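Local atomic coordinates of RavA (Legionella pneumophila str. Paris, PDB entry 6WO6), a protein that is an effector of Legionella pneumophila, probably acting on host cells during infection, and is of unknown molecular activity, built of helices without strands. Residues Gln145-Val150 with His169-Arg174; Arg175-Leu180 with Ser205-Ile210. The protein carries 2 engineered substitutions. All coordinates share one frame; numbering follows the deposited sequence.

Contact 1: Gln145-Val150 with His169-Arg174; sequences QDRSRV and HAFAVR
Arg147 and Phe171 bring the two segments to their closest backbone approach, CA to CA 7.2 Å. Arg147 begins helix 147-157, while Phe171 lies on the longer helix 162-181, which runs back antiparallel to helix 147-157. Arg147 CG lies over one face of the Phe171 ring in a CH-pi contact, 3.6 Å from the ring centroid and 16° off the normal. Its CG is swung opposite the backbone N (chi1 -166°), carrying the aliphatic stem across the ring. The two side chains run past each other in opposite directions, and the guanidinium ends tilted 23° from the ring plane. The two successive helices form a hairpin of an all-helical protein. At the ring edge, Val150 CG1 meets Phe171 CZ at 4.0 Å, and Thr142 and Ala139 also touch this phenylalanine. Arg174 bends at chi2 and crosses Arg147 at about a right angle, its CG lying over the guanidinium at 4.0 Å from Arg147 NH2. The two cationic ends come close, NH2 of Arg147 to NH2 of Arg174 4.3 Å. Both turn to the Glu178 carboxylate, by a salt bridge from Arg174 and a long, weak ion pair from Arg147; Arg174 NH2 also bonds to Ala139 O.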
ATOM      1  N   GLN A 145     -12.007  -8.841  -6.106  1.00 90.81           N
ATOM      2  CA  GLN A 145     -13.202  -8.797  -6.946  1.00 94.29           C
ATOM      3  C   GLN A 145     -13.806  -7.399  -6.970  1.00 92.05           C
ATOM      4  O   GLN A 145     -14.166  -6.881  -8.034  1.00 92.47           O
ATOM      5  CB  GLN A 145     -14.233  -9.814  -6.451  1.00100.49           C
ATOM      6  CG  GLN A 145     -13.687 -11.217  -6.222  1.00105.89           C
ATOM      7  CD  GLN A 145     -13.122 -11.405  -4.826  1.00108.15           C
ATOM      8  OE1 GLN A 145     -11.918 -11.610  -4.653  1.00106.72           O
ATOM      9  NE2 GLN A 145     -13.988 -11.337  -3.822  1.00110.51           N
ATOM     10  N   ASP A 146     -13.916  -6.769  -5.804  1.00 88.11           N
ATOM     11  CA  ASP A 146     -14.478  -5.432  -5.691  1.00 85.08           C
ATOM     12  C   ASP A 146     -13.489  -4.337  -6.064  1.00 79.57           C
ATOM     13  O   ASP A 146     -13.877  -3.164  -6.105  1.00 77.83           O
ATOM     14  CB  ASP A 146     -14.978  -5.209  -4.262  1.00 86.47           C
ATOM     15  CG  ASP A 146     -15.885  -6.324  -3.783  1.00 89.79           C
ATOM     16  OD1 ASP A 146     -16.709  -6.811  -4.588  1.00 91.67           O
ATOM     17  OD2 ASP A 146     -15.771  -6.718  -2.603  1.00 90.42           O
ATOM     18  N   ARG A 147     -12.238  -4.696  -6.365  1.00 78.13           N
ATOM     19  CA  ARG A 147     -11.178  -3.703  -6.513  1.00 74.84           C
ATOM     20  C   ARG A 147     -11.528  -2.659  -7.568  1.00 73.33           C
ATOM     21  O   ARG A 147     -11.388  -1.454  -7.335  1.00 71.51           O
ATOM     22  CB  ARG A 147      -9.863  -4.405  -6.855  1.00 73.59           C
ATOM     23  CG  ARG A 147      -8.626  -3.545  -6.703  1.00 71.55           C
ATOM     24  CD  ARG A 147      -7.373  -4.405  -6.754  1.00 72.53           C
ATOM     25  NE  ARG A 147      -7.290  -5.317  -5.616  1.00 73.74           N
ATOM     26  CZ  ARG A 147      -6.471  -6.363  -5.555  1.00 74.84           C
ATOM     27  NH1 ARG A 147      -5.667  -6.637  -6.571  1.00 74.70           N
ATOM     28  NH2 ARG A 147      -6.461  -7.138  -4.479  1.00 76.59           N
ATOM     29  N   SER A 148     -11.996  -3.103  -8.735  1.00 75.05           N
ATOM     30  CA  SER A 148     -12.329  -2.168  -9.802  1.00 75.70           C
ATOM     31  C   SER A 148     -13.666  -1.473  -9.580  1.00 75.61           C
ATOM     32  O   SER A 148     -13.910  -0.426 -10.189  1.00 74.33           O
ATOM     33  CB  SER A 148     -12.338  -2.886 -11.153  1.00 79.10           C
ATOM     34  OG  SER A 148     -13.269  -3.952 -11.157  1.00 83.74           O
ATOM     35  N   ARG A 149     -14.534  -2.019  -8.726  1.00 76.65           N
ATOM     36  CA  ARG A 149     -15.799  -1.341  -8.465  1.00 77.32           C
ATOM     37  C   ARG A 149     -15.598  -0.173  -7.507  1.00 72.77           C
ATOM     38  O   ARG A 149     -16.034   0.951  -7.789  1.00 72.22           O
ATOM     39  CB  ARG A 149     -16.830  -2.331  -7.916  1.00 82.48           C
ATOM     40  CG  ARG A 149     -18.177  -1.703  -7.589  1.00 85.62           C
ATOM     41  CD  ARG A 149     -19.341  -2.538  -8.101  1.00 92.11           C
ATOM     42  NE  ARG A 149     -19.772  -2.114  -9.432  1.00 97.18           N
ATOM     43  CZ  ARG A 149     -20.580  -1.083  -9.661  1.00100.63           C
ATOM     44  NH1 ARG A 149     -20.922  -0.766 -10.902  1.00102.28           N
ATOM     45  NH2 ARG A 149     -21.046  -0.362  -8.647  1.00100.80           N
ATOM     46  N   VAL A 150     -14.933  -0.430  -6.370  1.00 69.67           N
ATOM     47  CA  VAL A 150     -14.513   0.635  -5.457  1.00 66.03           C
ATOM     48  C   VAL A 150     -13.942   1.796  -6.254  1.00 66.27           C
ATOM     49  O   VAL A 150     -14.470   2.914  -6.225  1.00 66.51           O
ATOM     50  CB  VAL A 150     -13.485   0.107  -4.437  1.00 61.79           C
ATOM     51  CG1 VAL A 150     -12.887   1.250  -3.628  1.00 58.10           C
ATOM     52  CG2 VAL A 150     -14.110  -0.917  -3.510  1.00 63.60           C
ATOM     53  N   HIS A 169      -3.282   4.052  -8.189  1.00 48.37           N
ATOM     54  CA  HIS A 169      -1.885   3.646  -8.065  1.00 50.20           C
ATOM     55  C   HIS A 169      -1.711   2.549  -7.017  1.00 53.53           C
ATOM     56  O   HIS A 169      -1.020   1.546  -7.251  1.00 54.70           O
ATOM     57  CB  HIS A 169      -1.026   4.861  -7.721  1.00 51.30           C
ATOM     58  CG  HIS A 169      -0.928   5.863  -8.827  1.00 55.71           C
ATOM     59  ND1 HIS A 169      -0.481   7.152  -8.623  1.00 57.61           N
ATOM     60  CD2 HIS A 169      -1.208   5.767 -10.148  1.00 57.87           C
ATOM     61  CE1 HIS A 169      -0.496   7.806  -9.771  1.00 58.90           C
ATOM     62  NE2 HIS A 169      -0.932   6.989 -10.712  1.00 58.46           N
ATOM     63  N   ALA A 170      -2.323   2.731  -5.842  1.00 52.55           N
ATOM     64  CA  ALA A 170      -2.194   1.737  -4.780  1.00 49.63           C
ATOM     65  C   ALA A 170      -2.822   0.410  -5.185  1.00 50.17           C
ATOM     66  O   ALA A 170      -2.266  -0.660  -4.898  1.00 52.92           O
ATOM     67  CB  ALA A 170      -2.825   2.257  -3.487  1.00 48.18           C
ATOM     68  N   PHE A 171      -3.980   0.456  -5.854  1.00 49.72           N
ATOM     69  CA  PHE A 171      -4.592  -0.774  -6.347  1.00 51.40           C
ATOM     70  C   PHE A 171      -3.680  -1.487  -7.337  1.00 50.21           C
ATOM     71  O   PHE A 171      -3.550  -2.717  -7.297  1.00 50.14           O
ATOM     72  CB  PHE A 171      -5.945  -0.469  -6.992  1.00 54.71           C
ATOM     73  CG  PHE A 171      -7.078  -0.377  -6.014  1.00 57.36           C
ATOM     74  CD1 PHE A 171      -6.994  -0.995  -4.778  1.00 58.53           C
ATOM     75  CD2 PHE A 171      -8.232   0.321  -6.332  1.00 59.55           C
ATOM     76  CE1 PHE A 171      -8.040  -0.915  -3.873  1.00 60.35           C
ATOM     77  CE2 PHE A 171      -9.281   0.405  -5.434  1.00 61.05           C
ATOM     78  CZ  PHE A 171      -9.184  -0.214  -4.202  1.00 61.60           C
ATOM     79  N   ALA A 172      -3.036  -0.730  -8.234  1.00 49.12           N
ATOM     80  CA  ALA A 172      -2.122  -1.343  -9.195  1.00 49.31           C
ATOM     81  C   ALA A 172      -0.948  -2.013  -8.492  1.00 50.08           C
ATOM     82  O   ALA A 172      -0.556  -3.134  -8.846  1.00 50.22           O
ATOM     83  CB  ALA A 172      -1.621  -0.293 -10.186  1.00 44.15           C
ATOM     84  N   VAL A 173      -0.368  -1.337  -7.498  1.00 49.20           N
ATOM     85  CA  VAL A 173       0.773  -1.912  -6.789  1.00 47.58           C
ATOM     86  C   VAL A 173       0.365  -3.191  -6.063  1.00 52.51           C
ATOM     87  O   VAL A 173       1.088  -4.196  -6.093  1.00 54.12           O
ATOM     88  CB  VAL A 173       1.389  -0.877  -5.832  1.00 44.17           C
ATOM     89  CG1 VAL A 173       2.351  -1.551  -4.865  1.00 43.23           C
ATOM     90  CG2 VAL A 173       2.112   0.195  -6.625  1.00 41.10           C
ATOM     91  N   ARG A 174      -0.805  -3.184  -5.418  1.00 55.40           N
ATOM     92  CA  ARG A 174      -1.277  -4.390  -4.738  1.00 58.87           C
ATOM     93  C   ARG A 174      -1.498  -5.531  -5.728  1.00 60.31           C
ATOM     94  O   ARG A 174      -1.086  -6.674  -5.485  1.00 61.72           O
ATOM     95  CB  ARG A 174      -2.562  -4.089  -3.969  1.00 61.22           C
ATOM     96  CG  ARG A 174      -3.165  -5.294  -3.265  1.00 64.92           C
ATOM     97  CD  ARG A 174      -2.543  -5.516  -1.897  1.00 69.23           C
ATOM     98  NE  ARG A 174      -2.840  -6.846  -1.373  1.00 76.39           N
ATOM     99  CZ  ARG A 174      -3.964  -7.176  -0.741  1.00 81.90           C
ATOM    100  NH1 ARG A 174      -4.139  -8.414  -0.301  1.00 84.65           N
ATOM    101  NH2 ARG A 174      -4.912  -6.271  -0.548  1.00 83.59           N
TER

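Contact 2: Arg175-Leu180 with Ser205-Ile210; sequences RDIERL and SLFNVI
Ile177 spreads both of its branches against the 3-10 turns of Ser205-Ile210 and carries the contact from its side of the interface. Its CA lies 7.3 Å from the CA of Phe207, where helix 162-181 enters a wider pi-type turn. With chi1 at -72°, CG1 sits beside the backbone N and opposite the carbonyl carbon. The chain then continues extended through chi2 (-171°), driving CD1 onto a face of the Phe207 ring, 3.4 Å from its centroid and 17° off the normal. The two side chains cross at about a right angle, and the CG1-CD1 bond lies nearly flat along the face, so both carbons touch the ring. CD1 also approaches the backbone, 3.7 Å from Leu206 O, and packs on Leu206 CB at 4.2 Å.

The other branch, CG2, turns to the far end of the segment. It lies 3.7 Å from Val209 CG1, a methyl placed between the backbone N and the carbonyl carbon of its own residue, and 4.3 Å from Ile210 CG2. Phe207 also stacks with Phe240, and Phe189 packs on Ile177, tying the contact to neighbouring helices. The contact fastens the connection between helices 197-202 and 214-224 onto helix 162-181. Every side chain meeting across the interface is hydrocarbon, so cohesion here rests on van der Waals and CH-pi contacts and on the exclusion of water, without directional polar bonds.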
ATOM      1  N   ARG A 175      -2.150  -5.233  -6.856  1.00 60.41           N
ATOM      2  CA  ARG A 175      -2.418  -6.257  -7.861  1.00 61.89           C
ATOM      3  C   ARG A 175      -1.127  -6.871  -8.388  1.00 59.20           C
ATOM      4  O   ARG A 175      -1.037  -8.092  -8.569  1.00 58.56           O
ATOM      5  CB  ARG A 175      -3.233  -5.656  -9.007  1.00 65.90           C
ATOM      6  CG  ARG A 175      -3.454  -6.589 -10.185  1.00 71.47           C
ATOM      7  CD  ARG A 175      -3.949  -5.822 -11.403  1.00 76.74           C
ATOM      8  NE  ARG A 175      -3.016  -4.768 -11.795  1.00 80.47           N
ATOM      9  CZ  ARG A 175      -3.134  -4.033 -12.897  1.00 83.94           C
ATOM     10  NH1 ARG A 175      -2.235  -3.096 -13.171  1.00 84.07           N
ATOM     11  NH2 ARG A 175      -4.147  -4.235 -13.729  1.00 86.22           N
ATOM     12  N   ASP A 176      -0.111  -6.040  -8.635  1.00 57.27           N
ATOM     13  CA  ASP A 176       1.129  -6.567  -9.195  1.00 56.55           C
ATOM     14  C   ASP A 176       1.958  -7.306  -8.152  1.00 52.59           C
ATOM     15  O   ASP A 176       2.677  -8.251  -8.498  1.00 51.28           O
ATOM     16  CB  ASP A 176       1.941  -5.445  -9.838  1.00 59.00           C
ATOM     17  CG  ASP A 176       1.424  -5.076 -11.216  1.00 63.42           C
ATOM     18  OD1 ASP A 176       0.404  -5.659 -11.644  1.00 65.64           O
ATOM     19  OD2 ASP A 176       2.040  -4.210 -11.871  1.00 64.92           O
ATOM     20  N   ILE A 177       1.813  -6.943  -6.891  1.00 50.43           N
ATOM     21  CA  ILE A 177       2.581  -7.654  -5.840  1.00 49.75           C
ATOM     22  C   ILE A 177       1.986  -9.041  -5.657  1.00 55.95           C
ATOM     23  O   ILE A 177       2.704  -9.918  -5.239  1.00 59.68           O
ATOM     24  CB  ILE A 177       2.535  -6.882  -4.520  1.00 46.87           C
ATOM     25  CG1 ILE A 177       3.389  -5.625  -4.578  1.00 46.15           C
ATOM     26  CG2 ILE A 177       2.968  -7.778  -3.388  1.00 43.81           C
ATOM     27  CD1 ILE A 177       3.537  -4.966  -3.259  1.00 46.26           C
ATOM     28  N   GLU A 178       0.710  -9.209  -5.964  1.00 58.14           N
ATOM     29  CA  GLU A 178       0.029 -10.499  -5.741  1.00 60.91           C
ATOM     30  C   GLU A 178       0.151 -11.379  -6.973  1.00 63.49           C
ATOM     31  O   GLU A 178       0.414 -12.565  -6.826  1.00 64.47           O
ATOM     32  CB  GLU A 178      -1.464 -10.252  -5.617  1.00 63.82           C
ATOM     33  CG  GLU A 178      -1.938  -9.986  -4.211  1.00 63.97           C
ATOM     34  CD  GLU A 178      -3.446  -9.823  -4.130  0.50 65.13           C
ATOM     35  OE1 GLU A 178      -4.080  -9.637  -5.189  0.50 65.41           O
ATOM     36  OE2 GLU A 178      -3.981  -9.900  -3.013  0.50 65.82           O
ATOM     37  N   ARG A 179      -0.085 -10.813  -8.148  1.00 63.21           N
ATOM     38  CA  ARG A 179      -0.047 -11.677  -9.325  1.00 62.11           C
ATOM     39  C   ARG A 179       1.369 -11.920  -9.839  1.00 60.62           C
ATOM     40  O   ARG A 179       1.642 -12.989 -10.398  1.00 62.17           O
ATOM     41  CB  ARG A 179      -0.910 -11.082 -10.441  1.00 60.33           C
ATOM     42  N   LEU A 180       2.281 -10.963  -9.664  1.00 56.71           N
ATOM     43  CA  LEU A 180       3.608 -11.053 -10.257  1.00 54.37           C
ATOM     44  C   LEU A 180       4.696 -11.348  -9.232  1.00 54.72           C
ATOM     45  O   LEU A 180       5.382 -12.368  -9.343  1.00 56.35           O
ATOM     46  CB  LEU A 180       3.927  -9.761 -11.018  1.00 53.24           C
ATOM     47  CG  LEU A 180       2.986  -9.428 -12.176  1.00 53.53           C
ATOM     48  CD1 LEU A 180       3.560  -8.302 -13.029  1.00 47.18           C
ATOM     49  CD2 LEU A 180       2.704 -10.669 -13.014  1.00 51.51           C
ATOM     50  N   SER A 205       4.329   0.244   2.285  1.00 49.36           N
ATOM     51  CA  SER A 205       3.750  -0.645   3.289  1.00 53.76           C
ATOM     52  C   SER A 205       3.091  -1.861   2.652  1.00 52.65           C
ATOM     53  O   SER A 205       3.012  -2.924   3.280  1.00 53.52           O
ATOM     54  CB  SER A 205       2.735   0.108   4.145  1.00 60.38           C
ATOM     55  OG  SER A 205       3.287   1.304   4.659  1.00 65.45           O
ATOM     56  N   LEU A 206       2.622  -1.728   1.408  1.00 51.53           N
ATOM     57  CA  LEU A 206       2.004  -2.849   0.710  1.00 51.38           C
ATOM     58  C   LEU A 206       2.961  -4.016   0.509  1.00 54.30           C
ATOM     59  O   LEU A 206       2.506  -5.146   0.295  1.00 56.24           O
ATOM     60  CB  LEU A 206       1.461  -2.393  -0.645  1.00 46.98           C
ATOM     61  CG  LEU A 206       0.245  -1.473  -0.603  1.00 45.65           C
ATOM     62  CD1 LEU A 206      -0.254  -1.191  -2.010  1.00 44.66           C
ATOM     63  CD2 LEU A 206      -0.845  -2.099   0.248  1.00 46.81           C
ATOM     64  N   PHE A 207       4.271  -3.780   0.565  1.00 53.85           N
ATOM     65  CA  PHE A 207       5.208  -4.887   0.428  1.00 53.11           C
ATOM     66  C   PHE A 207       5.364  -5.685   1.717  1.00 55.24           C
ATOM     67  O   PHE A 207       5.991  -6.751   1.694  1.00 52.26           O
ATOM     68  CB  PHE A 207       6.562  -4.364  -0.059  1.00 49.39           C
ATOM     69  CG  PHE A 207       6.522  -3.837  -1.465  1.00 46.89           C
ATOM     70  CD1 PHE A 207       6.763  -4.676  -2.541  1.00 46.44           C
ATOM     71  CD2 PHE A 207       6.212  -2.509  -1.715  1.00 45.85           C
ATOM     72  CE1 PHE A 207       6.708  -4.196  -3.838  1.00 46.09           C
ATOM     73  CE2 PHE A 207       6.160  -2.023  -3.011  1.00 44.35           C
ATOM     74  CZ  PHE A 207       6.406  -2.866  -4.073  1.00 44.65           C
ATOM     75  N   ASN A 208       4.774  -5.221   2.824  1.00 61.03           N
ATOM     76  CA  ASN A 208       4.795  -5.987   4.067  1.00 67.57           C
ATOM     77  C   ASN A 208       4.169  -7.367   3.910  1.00 66.13           C
ATOM     78  O   ASN A 208       4.359  -8.225   4.779  1.00 66.19           O
ATOM     79  CB  ASN A 208       4.071  -5.214   5.172  1.00 75.89           C
ATOM     80  CG  ASN A 208       4.839  -3.987   5.629  1.00 81.49           C
ATOM     81  OD1 ASN A 208       5.955  -3.732   5.174  1.00 81.95           O
ATOM     82  ND2 ASN A 208       4.239  -3.216   6.530  1.00 84.40           N
ATOM     83  N   VAL A 209       3.431  -7.602   2.823  1.00 64.40           N
ATOM     84  CA  VAL A 209       2.826  -8.909   2.602  1.00 62.32           C
ATOM     85  C   VAL A 209       3.886  -9.953   2.258  1.00 61.70           C
ATOM     86  O   VAL A 209       3.683 -11.149   2.501  1.00 65.78           O
ATOM     87  CB  VAL A 209       1.741  -8.810   1.511  1.00 59.57           C
ATOM     88  CG1 VAL A 209       2.350  -8.414   0.173  1.00 55.66           C
ATOM     89  CG2 VAL A 209       0.969 -10.113   1.389  1.00 61.46           C
ATOM     90  N   ILE A 210       5.034  -9.537   1.709  1.00 57.70           N
ATOM     91  CA  ILE A 210       6.055 -10.513   1.325  1.00 56.09           C
ATOM     92  C   ILE A 210       6.944 -10.923   2.485  1.00 60.95           C
ATOM     93  O   ILE A 210       7.882 -11.705   2.281  1.00 61.93           O
ATOM     94  CB  ILE A 210       6.965 -10.006   0.186  1.00 48.60           C
ATOM     95  CG1 ILE A 210       7.915  -8.919   0.692  1.00 46.55           C
ATOM     96  CG2 ILE A 210       6.139  -9.519  -0.995  1.00 44.84           C
ATOM     97  CD1 ILE A 210       8.836  -8.365  -0.370  1.00 44.14           C
TER

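Contacts 1 and 2 use successive turns of helix 162-181, and their centres lie 12 Å apart. Contact 1 pairs this helix with the one before it, and contact 2 with the chain after helix 197-202, so the helix is shared by both, near the middle of the elongated chain. The junction is partly polar: Arg147 NH2 reaches Glu178 OE1 at 3.5 Å, a long, weak ion pair, and Arg147 NH1 packs on Arg175 CA at 3.5 Å. Packing continues where Leu206 CD1 lies against the carbonyl Ala170 O at 3.6 Å and the methyl Val173 CG1 at 3.9 Å.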